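Local atomic coordinates of beta-d-glucoside glucohydrolase (Hypocrea jecorina, PDB entry 3ZZ1), a protein that probably hydrolyses terminal, non-reducing beta-D-glucosyl residues with release of beta-D-glucose, as a family 3 glycoside hydrolase taking part in cellulose degradation. Residues A355-N360 with A394-I399; S72-P77 with L378-G383; G6-T11 with Q194-S199; S423-K428 with G471-V476. All blocks are in the same frame, centred on the assembly; numbering follows the deposited sequence.

Contact 1. Residues A355-N360 with A394-I399; sequences AAIIGN and APYDAI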
loop_
_atom_site.group_PDB
_atom_site.type_symbol
_atom_site.label_atom_id
_atom_site.label_comp_id
_atom_site.label_asym_id
_atom_site.label_seq_id
_atom_site.Cartn_x
_atom_site.Cartn_y
_atom_site.Cartn_z
ATOM N N ALA A 355 -15.393 5.394 -18.714
ATOM C CA ALA A 355 -14.392 5.762 -17.699
ATOM C C ALA A 355 -13.733 7.128 -17.943
ATOM O O ALA A 355 -12.927 7.589 -17.133
ATOM C CB ALA A 355 -13.332 4.677 -17.587
ATOM N N ALA A 356 -14.076 7.765 -19.059
ATOM C CA ALA A 356 -13.601 9.115 -19.356
ATOM C C ALA A 356 -14.365 10.197 -18.583
ATOM O O ALA A 356 -13.806 11.254 -18.281
ATOM C CB ALA A 356 -13.670 9.380 -20.855
ATOM N N ILE A 357 -15.628 9.928 -18.250
ATOM C CA ILE A 357 -16.501 10.942 -17.631
ATOM C C ILE A 357 -16.903 10.676 -16.172
ATOM O O ILE A 357 -16.685 9.591 -15.640
ATOM C CB ILE A 357 -17.789 11.176 -18.466
ATOM C CG1 ILE A 357 -18.635 9.893 -18.529
ATOM C CG2 ILE A 357 -17.435 11.708 -19.856
ATOM C CD1 ILE A 357 -20.110 10.140 -18.820
ATOM N N ILE A 358 -17.503 11.687 -15.546
ATOM C CA ILE A 358 -18.063 11.573 -14.198
ATOM C C ILE A 358 -19.206 10.552 -14.185
ATOM O O ILE A 358 -20.118 10.620 -15.012
ATOM C CB ILE A 358 -18.582 12.949 -13.680
ATOM C CG1 ILE A 358 -17.434 13.958 -13.499
ATOM C CG2 ILE A 358 -19.392 12.791 -12.390
ATOM C CD1 ILE A 358 -16.446 13.622 -12.389
ATOM N N GLY A 359 -19.137 9.606 -13.250
ATOM C CA GLY A 359 -20.195 8.626 -13.047
ATOM C C GLY A 359 -20.552 8.517 -11.576
ATOM O O GLY A 359 -20.207 9.396 -10.783
ATOM N N ASN A 360 -21.234 7.433 -11.211
ATOM C CA ASN A 360 -21.689 7.222 -9.834
ATOM C C ASN A 360 -20.544 7.004 -8.843
ATOM O O ASN A 360 -20.697 7.249 -7.648
ATOM C CB ASN A 360 -22.687 6.062 -9.765
ATOM C CG ASN A 360 -24.067 6.434 -10.296
ATOM O OD1 ASN A 360 -24.490 7.591 -10.240
ATOM N ND2 ASN A 360 -24.781 5.440 -10.803
ATOM N N ALA A 394 -12.664 14.615 -13.875
ATOM C CA ALA A 394 -12.746 13.571 -14.894
ATOM C C ALA A 394 -11.735 13.794 -16.026
ATOM O O ALA A 394 -11.460 14.941 -16.393
ATOM C CB ALA A 394 -14.160 13.485 -15.453
ATOM N N PRO A 395 -11.164 12.697 -16.566
ATOM C CA PRO A 395 -10.253 12.794 -17.701
ATOM C C PRO A 395 -10.825 13.625 -18.856
ATOM O O PRO A 395 -10.120 14.491 -19.384
ATOM C CB PRO A 395 -10.069 11.339 -18.123
ATOM C CG PRO A 395 -10.242 10.570 -16.867
ATOM C CD PRO A 395 -11.286 11.307 -16.082
ATOM N N TYR A 396 -12.087 13.379 -19.222
ATOM C CA TYR A 396 -12.708 14.097 -20.345
ATOM C C TYR A 396 -12.737 15.612 -20.164
ATOM O O TYR A 396 -12.347 16.354 -21.064
ATOM C CB TYR A 396 -14.127 13.597 -20.653
ATOM C CG TYR A 396 -14.869 14.546 -21.579
ATOM C CD1 TYR A 396 -14.489 14.686 -22.919
ATOM C CD2 TYR A 396 -15.918 15.336 -21.104
ATOM C CE1 TYR A 396 -15.152 15.576 -23.766
ATOM C CE2 TYR A 396 -16.585 16.226 -21.942
ATOM C CZ TYR A 396 -16.201 16.341 -23.269
ATOM O OH TYR A 396 -16.870 17.220 -24.095
ATOM N N ASP A 397 -13.227 16.057 -19.011
ATOM C CA ASP A 397 -13.379 17.480 -18.724
ATOM C C ASP A 397 -12.020 18.182 -18.768
ATOM O O ASP A 397 -11.898 19.278 -19.321
ATOM C CB ASP A 397 -14.084 17.686 -17.377
ATOM C CG ASP A 397 -15.543 17.208 -17.392
ATOM O OD1 ASP A 397 -16.261 17.506 -18.369
ATOM O OD2 ASP A 397 -15.979 16.543 -16.423
ATOM N N ALA A 398 -11.002 17.527 -18.212
ATOM C CA ALA A 398 -9.639 18.052 -18.233
ATOM C C ALA A 398 -9.037 18.043 -19.639
ATOM O O ALA A 398 -8.374 19.008 -20.041
ATOM C CB ALA A 398 -8.755 17.285 -17.266
ATOM N N ILE A 399 -9.263 16.960 -20.381
ATOM C CA ILE A 399 -8.756 16.853 -21.754
ATOM C C ILE A 399 -9.422 17.888 -22.668
ATOM O O ILE A 399 -8.745 18.532 -23.479
ATOM C CB ILE A 399 -8.879 15.409 -22.315
ATOM C CG1 ILE A 399 -7.769 14.528 -21.726
ATOM C CG2 ILE A 399 -8.815 15.395 -23.855
ATOM C CD1 ILE A 399 -7.991 13.031 -21.886
HETATM O O HOH W 1 -17.426 14.369 -16.884
#
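A356 and Y396 meet through the backbone: the first-turn amide Y396 N gives a nearly straight bond to A356 O (2.9 Å, 163° at the hydrogen). The same oxygen lies by the P395 ring, 3.3 Å from P395 CD, and P395 N has no hydrogen to offer it. Around this bond the side-chain contacts are apolar. A394, the N-cap residue of helix 395-404, points its methyl at the loop, where A394 CB lies 3.8 Å from I358 CD1. I358 CG1 stands beside its own backbone N, and a second turn (chi2 -67°) lays CD1 against that methyl. I357 instead offers its short branch: CG2 comes obliquely to the Y396 ring and sits 3.9 Å from Y396 CB, while CD1 heads away. With CG anti to the backbone N (chi1 167°), the Y396 ring leaves the loop and reaches V410 and L412 of strand 409-413. On the more exposed side, one water accepts from I358 N and donates to D397 OD2, the latter at 2.7 Å. F434 backs A356 and P395 from strand 430-437. Thus the loop leaving strand 348-352 supplies an acceptor to an amide that the opening turn of the helix cannot satisfy from within, and D397 ties down the loop's I358 amide through the water.

Contact 2. Residues S72-P77 with L378-G383; sequences STAFTP and LGMGWG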
loop_
_atom_site.group_PDB
_atom_site.type_symbol
_atom_site.label_atom_id
_atom_site.label_comp_id
_atom_site.label_asym_id
_atom_site.label_seq_id
_atom_site.Cartn_x
_atom_site.Cartn_y
_atom_site.Cartn_z
ATOM N N SER A 72 -13.131 16.219 3.761
ATOM C CA SER A 72 -11.779 15.672 3.727
ATOM C C SER A 72 -11.297 15.399 2.307
ATOM O O SER A 72 -12.095 15.306 1.369
ATOM C CB SER A 72 -11.703 14.390 4.551
ATOM O OG SER A 72 -12.610 13.426 4.042
ATOM N N THR A 73 -9.979 15.286 2.173
ATOM C CA THR A 73 -9.343 14.931 0.919
ATOM C C THR A 73 -9.416 13.419 0.708
ATOM O O THR A 73 -9.258 12.642 1.650
ATOM C CB THR A 73 -7.865 15.409 0.897
ATOM O OG1 THR A 73 -7.818 16.837 1.036
ATOM C CG2 THR A 73 -7.153 15.001 -0.390
ATOM N N ALA A 74 -9.684 13.022 -0.531
ATOM C CA ALA A 74 -9.532 11.644 -0.963
ATOM C C ALA A 74 -8.134 11.482 -1.555
ATOM O O ALA A 74 -7.892 11.833 -2.715
ATOM C CB ALA A 74 -10.592 11.288 -1.989
ATOM N N PHE A 75 -7.207 10.970 -0.750
ATOM C CA PHE A 75 -5.845 10.760 -1.221
ATOM C C PHE A 75 -5.792 9.560 -2.157
ATOM O O PHE A 75 -6.714 8.740 -2.184
ATOM C CB PHE A 75 -4.874 10.603 -0.046
ATOM C CG PHE A 75 -4.706 11.859 0.771
ATOM C CD1 PHE A 75 -5.560 12.130 1.841
ATOM C CD2 PHE A 75 -3.700 12.773 0.466
ATOM C CE1 PHE A 75 -5.414 13.285 2.599
ATOM C CE2 PHE A 75 -3.540 13.935 1.218
ATOM C CZ PHE A 75 -4.401 14.196 2.286
ATOM N N THR A 76 -4.730 9.480 -2.952
ATOM C CA THR A 76 -4.527 8.332 -3.820
ATOM C C THR A 76 -4.365 7.095 -2.947
ATOM O O THR A 76 -3.861 7.201 -1.825
ATOM C CB THR A 76 -3.268 8.490 -4.699
ATOM O OG1 THR A 76 -2.102 8.554 -3.866
ATOM C CG2 THR A 76 -3.357 9.752 -5.559
ATOM N N PRO A 77 -4.810 5.924 -3.444
ATOM C CA PRO A 77 -4.471 4.657 -2.801
ATOM C C PRO A 77 -2.962 4.498 -2.628
ATOM O O PRO A 77 -2.181 5.091 -3.382
ATOM C CB PRO A 77 -4.978 3.628 -3.804
ATOM C CG PRO A 77 -6.166 4.282 -4.410
ATOM C CD PRO A 77 -5.824 5.741 -4.502
ATOM N N LEU A 378 -12.732 6.058 -12.596
ATOM C CA LEU A 378 -12.316 5.288 -11.426
ATOM C C LEU A 378 -11.128 5.947 -10.713
ATOM O O LEU A 378 -10.145 6.322 -11.349
ATOM C CB LEU A 378 -11.932 3.866 -11.865
ATOM C CG LEU A 378 -11.526 2.851 -10.790
ATOM C CD1 LEU A 378 -12.720 2.431 -9.929
ATOM C CD2 LEU A 378 -10.881 1.643 -11.434
ATOM N N GLY A 379 -11.218 6.065 -9.392
ATOM C CA GLY A 379 -10.155 6.680 -8.602
ATOM C C GLY A 379 -9.564 5.792 -7.519
ATOM O O GLY A 379 -8.511 6.105 -6.959
ATOM N N MET A 380 -10.247 4.691 -7.219
ATOM C CA MET A 380 -9.828 3.750 -6.173
ATOM C C MET A 380 -10.745 2.532 -6.160
ATOM O O MET A 380 -11.804 2.541 -6.788
ATOM C CB MET A 380 -9.860 4.417 -4.795
ATOM C CG MET A 380 -11.264 4.786 -4.311
ATOM S SD MET A 380 -11.246 5.825 -2.843
ATOM C CE MET A 380 -10.328 7.248 -3.445
ATOM N N GLY A 381 -10.348 1.505 -5.414
ATOM C CA GLY A 381 -11.175 0.315 -5.238
ATOM C C GLY A 381 -12.249 0.516 -4.188
ATOM O O GLY A 381 -12.478 1.634 -3.723
ATOM N N TRP A 382 -12.910 -0.571 -3.801
ATOM C CA TRP A 382 -14.033 -0.482 -2.872
ATOM C C TRP A 382 -13.768 -1.108 -1.498
ATOM O O TRP A 382 -12.826 -1.883 -1.320
ATOM C CB TRP A 382 -15.319 -1.041 -3.501
ATOM C CG TRP A 382 -15.383 -2.536 -3.706
ATOM C CD1 TRP A 382 -15.540 -3.495 -2.741
ATOM C CD2 TRP A 382 -15.338 -3.233 -4.957
ATOM N NE1 TRP A 382 -15.567 -4.744 -3.314
ATOM C CE2 TRP A 382 -15.451 -4.614 -4.672
ATOM C CE3 TRP A 382 -15.205 -2.827 -6.293
ATOM C CZ2 TRP A 382 -15.435 -5.592 -5.673
ATOM C CZ3 TRP A 382 -15.190 -3.798 -7.289
ATOM C CH2 TRP A 382 -15.301 -5.166 -6.973
ATOM N N GLY A 383 -14.607 -0.748 -0.531
ATOM C CA GLY A 383 -14.548 -1.329 0.806
ATOM C C GLY A 383 -14.278 -0.281 1.856
ATOM O O GLY A 383 -14.548 0.904 1.642
#
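A74 is the first residue of 72-77 to meet the other loop: its methyl points across and A74 CB lies 4.3 Å from M380 CE, the very end of the methionine. Its backbone is hydrogen-bonded outside the contact, A74 N to the Q508 side chain and A74 O to that of S507. At F75 the chain turns its side chain away, so this residue takes part through its carbonyl alone, with F75 O 4.1 Å from M380 CE. The phenyl ring goes to the other side of the loop, among F96, I97 and E100 of helix 87-103, with T73 CG2 over the centre of one face. T76 also points away, and its side chain touches I326 of helix 320-329.

P77, the N-cap residue before helix 78-83, brings the chain back. Its CG meets M380 near the root, 3.7 Å from M380 CB, and the two side chains cross at about a right angle. P77 CD also rests 3.7 Å from G379 O. M380 can touch P77 as well as A74 and F75 because of its shape: CG stands between the backbone N and carbonyl carbon (chi1 67°), the chain then runs extended, and a bend at chi3 (60°) carries CE over to A74 and F75. Y389 also touches its side chain.

The contact is van der Waals throughout, carbon against carbon or against a carbonyl oxygen, and all five touching residues are buried. It is an interdomain seam of the family 3 glycoside hydrolase fold, setting a loop of the N-terminal, TIM-barrel-type region against one from the C-terminal region.

Contact 3. Residues G6-T11 with Q194-S199; sequences GTPWGT and QANVAS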
loop_
_atom_site.group_PDB
_atom_site.type_symbol
_atom_site.label_atom_id
_atom_site.label_comp_id
_atom_site.label_asym_id
_atom_site.label_seq_id
_atom_site.Cartn_x
_atom_site.Cartn_y
_atom_site.Cartn_z
ATOM N N GLY A 6 15.337 6.674 27.089
ATOM C CA GLY A 6 15.896 7.730 26.244
ATOM C C GLY A 6 15.411 7.693 24.803
ATOM O O GLY A 6 15.963 8.379 23.938
ATOM N N THR A 7 14.386 6.880 24.547
ATOM C CA THR A 7 13.761 6.794 23.230
ATOM C C THR A 7 12.288 7.197 23.345
ATOM O O THR A 7 11.722 7.161 24.441
ATOM C CB THR A 7 13.877 5.371 22.614
ATOM O OG1 THR A 7 13.109 4.439 23.389
ATOM C CG2 THR A 7 15.337 4.910 22.534
ATOM N N PRO A 8 11.664 7.600 22.221
ATOM C CA PRO A 8 10.255 7.992 22.279
ATOM C C PRO A 8 9.337 6.951 22.951
ATOM O O PRO A 8 8.502 7.325 23.773
ATOM C CB PRO A 8 9.896 8.202 20.806
ATOM C CG PRO A 8 11.179 8.686 20.202
ATOM C CD PRO A 8 12.250 7.877 20.891
ATOM N N TRP A 9 9.503 5.670 22.626
ATOM C CA TRP A 9 8.697 4.603 23.243
ATOM C C TRP A 9 9.017 4.397 24.723
ATOM O O TRP A 9 8.132 4.056 25.512
ATOM C CB TRP A 9 8.876 3.276 22.507
ATOM C CG TRP A 9 7.906 3.025 21.380
ATOM C CD1 TRP A 9 8.219 2.860 20.067
ATOM C CD2 TRP A 9 6.477 2.880 21.473
ATOM N NE1 TRP A 9 7.081 2.625 19.331
ATOM C CE2 TRP A 9 5.998 2.636 20.167
ATOM C CE3 TRP A 9 5.560 2.934 22.531
ATOM C CZ2 TRP A 9 4.640 2.450 19.886
ATOM C CZ3 TRP A 9 4.204 2.751 22.248
ATOM C CH2 TRP A 9 3.762 2.513 20.935
ATOM N N GLY A 10 10.286 4.587 25.085
ATOM C CA GLY A 10 10.739 4.440 26.469
ATOM C C GLY A 10 10.098 5.451 27.398
ATOM O O GLY A 10 9.629 5.104 28.484
ATOM N N THR A 11 10.072 6.704 26.954
ATOM C CA THR A 11 9.457 7.800 27.700
ATOM C C THR A 11 7.938 7.641 27.742
ATOM O O THR A 11 7.316 7.907 28.772
ATOM C CB THR A 11 9.864 9.173 27.113
ATOM O OG1 THR A 11 11.293 9.292 27.144
ATOM C CG2 THR A 11 9.243 10.332 27.907
ATOM N N GLN A 194 9.576 -0.367 13.392
ATOM C CA GLN A 194 10.794 0.445 13.510
ATOM C C GLN A 194 10.488 1.940 13.340
ATOM O O GLN A 194 11.208 2.789 13.857
ATOM C CB GLN A 194 11.850 -0.018 12.500
ATOM C CG GLN A 194 13.282 0.428 12.824
ATOM C CD GLN A 194 13.634 1.799 12.253
ATOM O OE1 GLN A 194 12.991 2.288 11.321
ATOM N NE2 GLN A 194 14.664 2.422 12.815
ATOM N N ALA A 195 9.405 2.242 12.626
ATOM C CA ALA A 195 8.952 3.618 12.434
ATOM C C ALA A 195 8.133 4.087 13.632
ATOM O O ALA A 195 7.555 5.170 13.607
ATOM C CB ALA A 195 8.133 3.739 11.138
ATOM N N ASN A 196 8.100 3.258 14.676
ATOM C CA ASN A 196 7.331 3.503 15.901
ATOM C C ASN A 196 5.820 3.542 15.687
ATOM O O ASN A 196 5.128 4.332 16.327
ATOM C CB ASN A 196 7.795 4.780 16.619
ATOM C CG ASN A 196 9.218 4.681 17.133
ATOM O OD1 ASN A 196 9.674 3.615 17.549
ATOM N ND2 ASN A 196 9.927 5.803 17.109
ATOM N N VAL A 197 5.306 2.681 14.807
ATOM C CA VAL A 197 3.863 2.604 14.602
ATOM C C VAL A 197 3.215 2.378 15.963
ATOM O O VAL A 197 3.759 1.660 16.806
ATOM C CB VAL A 197 3.448 1.523 13.550
ATOM C CG1 VAL A 197 3.557 0.097 14.111
ATOM C CG2 VAL A 197 2.037 1.792 13.018
ATOM N N ALA A 198 2.083 3.039 16.183
ATOM C CA ALA A 198 1.402 3.011 17.470
ATOM C C ALA A 198 0.681 1.691 17.662
ATOM O O ALA A 198 0.706 1.106 18.751
ATOM C CB ALA A 198 0.411 4.161 17.557
ATOM N N SER A 199 0.056 1.224 16.584
ATOM C CA SER A 199 -0.795 0.050 16.632
ATOM C C SER A 199 -0.648 -0.837 15.397
ATOM O O SER A 199 -0.155 -0.402 14.350
ATOM C CB SER A 199 -2.256 0.478 16.795
ATOM O OG SER A 199 -3.099 -0.645 16.969
HETATM O O HOH W 2 11.061 4.589 20.238
HETATM O O HOH W 3 6.332 0.475 17.031
#
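A Schellman motif closes helix 178-194 here, and N196, its C-prime residue with positive phi, meets W9 in the first turn of the N-terminal helix 8-20. The loop beyond leads into strand 199-202 of the barrel-like N-terminal region, so W9 lays the start of the chain against that domain. The indole presents its edge, not a face. W9 CD1 is 3.0 Å from N196 OD1, while W9 NE1, 3.3 Å from the same oxygen, makes too poor an angle for a bond; ring and amide planes stand 83° apart. N196 CG lies beside its own backbone N (chi1 -65°), which sets the amide at the pyrrole end of the indole. On the six-membered ring, V197 O lies in the ring plane by W9 CZ2, and A198 O is 4.0 Å from W9 CH2. Water carries the polar link: one molecule accepts from W9 N and donates to N196 OD1, and a second accepts weakly from W9 NE1 and donates to V197 O. A leucine here, lacking the indole edge and its N-H, would probably open a gap beside V197 O and A198 O and leave the second water less firmly held. A294 and L298 of helix 282-298 and P230 also touch the indole. On the helix side, T7 is the N-cap, its OG1 accepting from G10 N at 3.3 Å.

Contact 4. Residues S423-K428 with G471-V476; sequences SAARGK and GANSNV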
loop_
_atom_site.group_PDB
_atom_site.type_symbol
_atom_site.label_atom_id
_atom_site.label_comp_id
_atom_site.label_asym_id
_atom_site.label_seq_id
_atom_site.Cartn_x
_atom_site.Cartn_y
_atom_site.Cartn_z
ATOM N N SER A 423 -17.357 5.398 -34.328
ATOM C CA SER A 423 -17.872 6.623 -34.946
ATOM C C SER A 423 -17.137 7.859 -34.448
ATOM O O SER A 423 -16.781 8.736 -35.237
ATOM C CB SER A 423 -19.373 6.776 -34.687
ATOM O OG SER A 423 -20.120 5.901 -35.510
ATOM N N ALA A 424 -16.916 7.920 -33.136
ATOM C CA ALA A 424 -16.195 9.025 -32.517
ATOM C C ALA A 424 -14.745 9.111 -32.997
ATOM O O ALA A 424 -14.244 10.200 -33.265
ATOM C CB ALA A 424 -16.249 8.907 -31.001
ATOM N N ALA A 425 -14.086 7.961 -33.118
ATOM C CA ALA A 425 -12.662 7.904 -33.480
ATOM C C ALA A 425 -12.371 8.098 -34.972
ATOM O O ALA A 425 -11.264 8.502 -35.338
ATOM C CB ALA A 425 -12.042 6.607 -32.984
ATOM N N ARG A 426 -13.358 7.814 -35.822
ATOM C CA ARG A 426 -13.170 7.866 -37.279
ATOM C C ARG A 426 -12.779 9.263 -37.763
ATOM O O ARG A 426 -13.444 10.249 -37.437
ATOM C CB ARG A 426 -14.427 7.380 -38.013
ATOM C CG ARG A 426 -14.158 6.812 -39.410
ATOM C CD ARG A 426 -15.415 6.186 -40.043
ATOM N NE ARG A 426 -16.015 5.147 -39.202
ATOM C CZ ARG A 426 -15.585 3.889 -39.126
ATOM N NH1 ARG A 426 -14.542 3.484 -39.847
ATOM N NH2 ARG A 426 -16.199 3.031 -38.323
ATOM N N GLY A 427 -11.686 9.333 -38.523
ATOM C CA GLY A 427 -11.224 10.585 -39.131
ATOM C C GLY A 427 -10.465 11.528 -38.209
ATOM O O GLY A 427 -10.071 12.620 -38.632
ATOM N N LYS A 428 -10.248 11.116 -36.959
ATOM C CA LYS A 428 -9.540 11.955 -35.984
ATOM C C LYS A 428 -8.034 11.695 -35.980
ATOM O O LYS A 428 -7.584 10.598 -36.325
ATOM C CB LYS A 428 -10.118 11.784 -34.568
ATOM C CG LYS A 428 -11.647 11.830 -34.469
ATOM C CD LYS A 428 -12.251 13.097 -35.087
ATOM C CE LYS A 428 -13.769 13.130 -34.934
ATOM N NZ LYS A 428 -14.430 11.971 -35.597
ATOM N N GLY A 471 -10.188 -0.336 -35.304
ATOM C CA GLY A 471 -10.794 -0.522 -36.624
ATOM C C GLY A 471 -11.097 0.789 -37.337
ATOM O O GLY A 471 -11.209 0.823 -38.565
ATOM N N ALA A 472 -11.213 1.872 -36.569
ATOM C CA ALA A 472 -11.602 3.176 -37.108
ATOM C C ALA A 472 -10.515 4.254 -37.029
ATOM O O ALA A 472 -10.705 5.360 -37.538
ATOM C CB ALA A 472 -12.883 3.656 -36.442
ATOM N N ASN A 473 -9.381 3.939 -36.405
ATOM C CA ASN A 473 -8.319 4.930 -36.193
ATOM C C ASN A 473 -6.922 4.309 -36.093
ATOM O O ASN A 473 -6.724 3.323 -35.380
ATOM C CB ASN A 473 -8.627 5.776 -34.944
ATOM C CG ASN A 473 -7.832 7.072 -34.892
ATOM O OD1 ASN A 473 -6.606 7.062 -34.763
ATOM N ND2 ASN A 473 -8.534 8.198 -34.971
ATOM N N SER A 474 -5.964 4.904 -36.801
ATOM C CA SER A 474 -4.578 4.423 -36.822
ATOM C C SER A 474 -3.762 4.786 -35.581
ATOM O O SER A 474 -2.735 4.165 -35.313
ATOM C CB SER A 474 -3.849 4.950 -38.061
ATOM O OG SER A 474 -4.059 4.110 -39.177
ATOM N N ASN A 475 -4.216 5.794 -34.839
ATOM C CA ASN A 475 -3.430 6.372 -33.752
ATOM C C ASN A 475 -4.161 6.346 -32.418
ATOM O O ASN A 475 -4.685 7.367 -31.958
ATOM C CB ASN A 475 -3.014 7.801 -34.106
ATOM C CG ASN A 475 -1.976 7.844 -35.204
ATOM O OD1 ASN A 475 -0.851 7.370 -35.032
ATOM N ND2 ASN A 475 -2.347 8.414 -36.345
ATOM N N VAL A 476 -4.179 5.168 -31.802
ATOM C CA VAL A 476 -4.944 4.943 -30.582
ATOM C C VAL A 476 -4.049 5.024 -29.348
ATOM O O VAL A 476 -2.963 4.435 -29.308
ATOM C CB VAL A 476 -5.673 3.578 -30.616
ATOM C CG1 VAL A 476 -6.545 3.396 -29.375
ATOM C CG2 VAL A 476 -6.515 3.457 -31.882
HETATM O O HOH W 4 -9.522 7.496 -39.006
HETATM O O HOH W 5 -4.893 8.851 -37.274
#
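N473 reaches across to the turn A425-K428 and spends its amide nitrogen on two backbone carbonyls. N473 ND2 to A425 O is the straighter bond (2.8 Å, 167°), with the oxygen in the amide plane. N473 ND2 to K428 O (2.9 Å) is more bent, the donor standing above the carbonyl plane. A425 O takes a second donor, K428 N, the bond of the type II turn, and the two donors come from opposite faces of its plane. The other end of the amide is used as well: N473 OD1 accepts from N475 N at 2.7 Å in an Asx turn. With CG anti to the backbone N (chi1 -162°), the amide lies between the turn and its own backbone.

Water bridges add to this. One accepts from G427 N and donates to A472 O, which also meets R426 CA in a CA-H...O contact of 3.5 Å; another accepts from N475 ND2 and donates weakly to K428 O. An alanine at N473, without the amide, would probably leave K428 O with just that weak water among the partners described, A425 O with K428 N alone, and the 473-475 backbone freer to shift. K428 NZ hydrogen-bonds to A424 O and R426 O, at 2.7 Å from the latter. The guanidinium of R426 lays one face on A472 CB. Since A424 is in the last turn of helix 418-425 and R426 comes just after it, the ammonium probably offsets the partial negative charge there, while N473 binds the turn to the segment entering strand 476-482.

Contact 2 is the fully buried one and joins the N-terminal and C-terminal family regions by van der Waals contact, without a hydrogen bond between its segments. Contacts 1 and 4 both lie within the C-terminal region, their centres about 20 Å apart, at the same mixed sheet: the first sets the loop after strand 348-352 on a helix start, the second joins a helix-ending turn to the segment entering strand 476-482 nearer the surface, with far more side-chain hydrogen bonding. Contact 3, on the opposite side of the chain's centre from both, presses the N-terminal helix on the TIM-barrel-type region through a tryptophan edge and waters. Contacts 1 and 2 draw on the same long loop, about 16 Å between centres, without touching.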